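Local coordinates for uncharacterized protein (Shewanella oneidensis, PDB 3E8P) that probably hydrolyses medium- and long-chain fatty acyl-CoA thioesters to free fatty acids and coenzyme A, as a hot-dog-fold thioesterase, at residues 140-145 with 159-164. Numbering follows the deposited sequence.
Sequences SVCRME and GTYMVG
S140 and C142 pair with Y161 and G159 across the last beta hairpin of a hot-dog fold, and the contact illustrates how an antiparallel ladder sorts its side chains onto two faces. Four backbone hydrogen bonds form the ladder. S140 and Y161 make one hydrogen-bonded pair, with S140 N 2.9 Å from Y161 O and Y161 N returning an almost straight bond to S140 O. C142 and G159 make the next, C142 N lying 2.7 Å from G159 O while G159 N answers to C142 O. Between them V141 and T160 form the non-hydrogen-bonded pair, where the backbones close to 4.3 Å between the two CA atoms. CA-H...O contacts from V141 to G159 O and from T160 to S140 O add to the same ladder.

V141 and T160 lie side by side on one face, which meets other subunits: T160 OG1 bonds to D112 of the second subunit, and I111 of that subunit packs on both residues.

The other face carries S140, C142, M144 and Y161; the last three pack on helix 70-90, the long helix that the sheet of this fold wraps around, while S140 OG is hydrogen-bonded to G136 N. Here the side-chain contacts between the two strands are mostly apolar, with one sulfur-aromatic contact. C142 SG sits obliquely to the phenol ring of Y161, 5.3 Å from its centroid and 61° off the normal. Further along the strand, the selenomethionine M144 bends at chi2 (76°) and again at chi3, folding its selenium and methyl back over G159, with SE 3.5 Å from G159 N; glycine at this position has no side chain to oppose them. D78 OD2, on the helix, is hydrogen-bonded to Y161 OH, and the same hydroxyl oxygen is met near the ring plane by M144 CE at 3.4 Å.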
loop_
_atom_site.group_PDB
_atom_site.type_symbol
_atom_site.label_atom_id
_atom_site.label_comp_id
_atom_site.label_asym_id
_atom_site.label_seq_id
_atom_site.Cartn_x
_atom_site.Cartn_y
_atom_site.Cartn_z
ATOM N N SER A 140 6.485 1.754 -13.975
ATOM C CA SER A 140 7.329 2.633 -13.166
ATOM C C SER A 140 6.693 2.884 -11.798
ATOM O O SER A 140 5.466 2.985 -11.684
ATOM C CB SER A 140 7.539 3.985 -13.857
ATOM O OG SER A 140 8.305 3.840 -15.034
ATOM N N VAL A 141 7.529 2.971 -10.766
ATOM C CA VAL A 141 7.055 3.254 -9.420
ATOM C C VAL A 141 7.572 4.638 -9.043
ATOM O O VAL A 141 8.724 4.969 -9.315
ATOM C CB VAL A 141 7.552 2.208 -8.398
ATOM C CG1 VAL A 141 6.918 2.478 -7.023
ATOM C CG2 VAL A 141 7.173 0.807 -8.863
ATOM N N CYS A 142 6.711 5.449 -8.434
ATOM C CA CYS A 142 7.075 6.806 -8.045
ATOM C C CYS A 142 6.694 7.178 -6.619
ATOM O O CYS A 142 5.812 6.567 -6.013
ATOM C CB CYS A 142 6.396 7.813 -8.971
ATOM S SG CYS A 142 6.692 7.558 -10.723
ATOM N N ARG A 143 7.373 8.196 -6.097
ATOM C CA ARG A 143 7.079 8.724 -4.774
ATOM C C ARG A 143 6.546 10.145 -4.986
ATOM O O ARG A 143 7.087 10.904 -5.789
ATOM C CB ARG A 143 8.337 8.759 -3.903
ATOM C CG ARG A 143 8.541 7.487 -3.099
ATOM C CD ARG A 143 9.630 7.623 -2.054
ATOM N NE ARG A 143 9.594 6.501 -1.117
ATOM C CZ ARG A 143 10.450 6.326 -0.113
ATOM N NH1 ARG A 143 11.426 7.203 0.096
ATOM N NH2 ARG A 143 10.323 5.272 0.681
HETATM N N MSE A 144 5.475 10.500 -4.289
HETATM C CA MSE A 144 4.908 11.831 -4.437
HETATM C C MSE A 144 4.870 12.521 -3.091
HETATM O O MSE A 144 4.912 11.875 -2.050
HETATM C CB MSE A 144 3.490 11.765 -5.007
HETATM C CG MSE A 144 3.384 11.095 -6.359
HETATM SE SE MSE A 144 3.529 9.135 -6.241
HETATM C CE MSE A 144 1.667 8.704 -6.141
ATOM N N GLU A 145 4.746 13.836 -3.121
ATOM C CA GLU A 145 4.719 14.611 -1.901
ATOM C C GLU A 145 3.881 15.866 -2.092
ATOM O O GLU A 145 3.964 16.533 -3.124
ATOM C CB GLU A 145 6.164 14.964 -1.525
ATOM C CG GLU A 145 6.345 16.129 -0.602
ATOM C CD GLU A 145 6.097 17.473 -1.268
ATOM O OE1 GLU A 145 6.558 17.693 -2.415
ATOM O OE2 GLU A 145 5.448 18.318 -0.625
ATOM N N GLY A 159 3.222 5.624 -6.063
ATOM C CA GLY A 159 2.377 5.069 -7.107
ATOM C C GLY A 159 3.079 4.159 -8.101
ATOM O O GLY A 159 4.253 4.348 -8.425
ATOM N N THR A 160 2.353 3.153 -8.576
ATOM C CA THR A 160 2.869 2.222 -9.560
ATOM C C THR A 160 2.099 2.558 -10.829
ATOM O O THR A 160 0.868 2.504 -10.855
ATOM C CB THR A 160 2.611 0.775 -9.137
ATOM O OG1 THR A 160 3.278 0.518 -7.890
ATOM C CG2 THR A 160 3.143 -0.174 -10.172
ATOM N N TYR A 161 2.825 2.928 -11.877
ATOM C CA TYR A 161 2.198 3.324 -13.125
ATOM C C TYR A 161 2.554 2.475 -14.329
ATOM O O TYR A 161 3.652 1.919 -14.426
ATOM C CB TYR A 161 2.542 4.782 -13.415
ATOM C CG TYR A 161 2.035 5.731 -12.359
ATOM C CD1 TYR A 161 0.780 6.318 -12.473
ATOM C CD2 TYR A 161 2.791 6.006 -11.218
ATOM C CE1 TYR A 161 0.287 7.156 -11.474
ATOM C CE2 TYR A 161 2.310 6.831 -10.219
ATOM C CZ TYR A 161 1.057 7.403 -10.349
ATOM O OH TYR A 161 0.556 8.197 -9.342
HETATM N N MSE A 162 1.598 2.379 -15.241
HETATM C CA MSE A 162 1.766 1.640 -16.484
HETATM C C MSE A 162 2.269 2.681 -17.487
HETATM O O MSE A 162 1.621 3.708 -17.691
HETATM C CB MSE A 162 0.415 1.077 -16.948
HETATM C CG MSE A 162 0.493 0.118 -18.117
HETATM SE SE MSE A 162 1.336 -1.554 -17.625
HETATM C CE MSE A 162 -0.197 -2.413 -16.815
ATOM N N VAL A 163 3.420 2.429 -18.101
ATOM C CA VAL A 163 3.975 3.373 -19.074
ATOM C C VAL A 163 4.217 2.743 -20.440
ATOM O O VAL A 163 4.756 3.379 -21.351
ATOM C CB VAL A 163 5.297 3.979 -18.559
ATOM C CG1 VAL A 163 5.019 4.871 -17.350
ATOM C CG2 VAL A 163 6.261 2.864 -18.181
ATOM N N GLY A 164 3.808 1.488 -20.572
ATOM C CA GLY A 164 3.973 0.765 -21.819
ATOM C C GLY A 164 3.135 -0.502 -21.825
ATOM O O GLY A 164 2.353 -0.696 -20.864
ATOM O OXT GLY A 164 3.256 -1.300 -22.782
#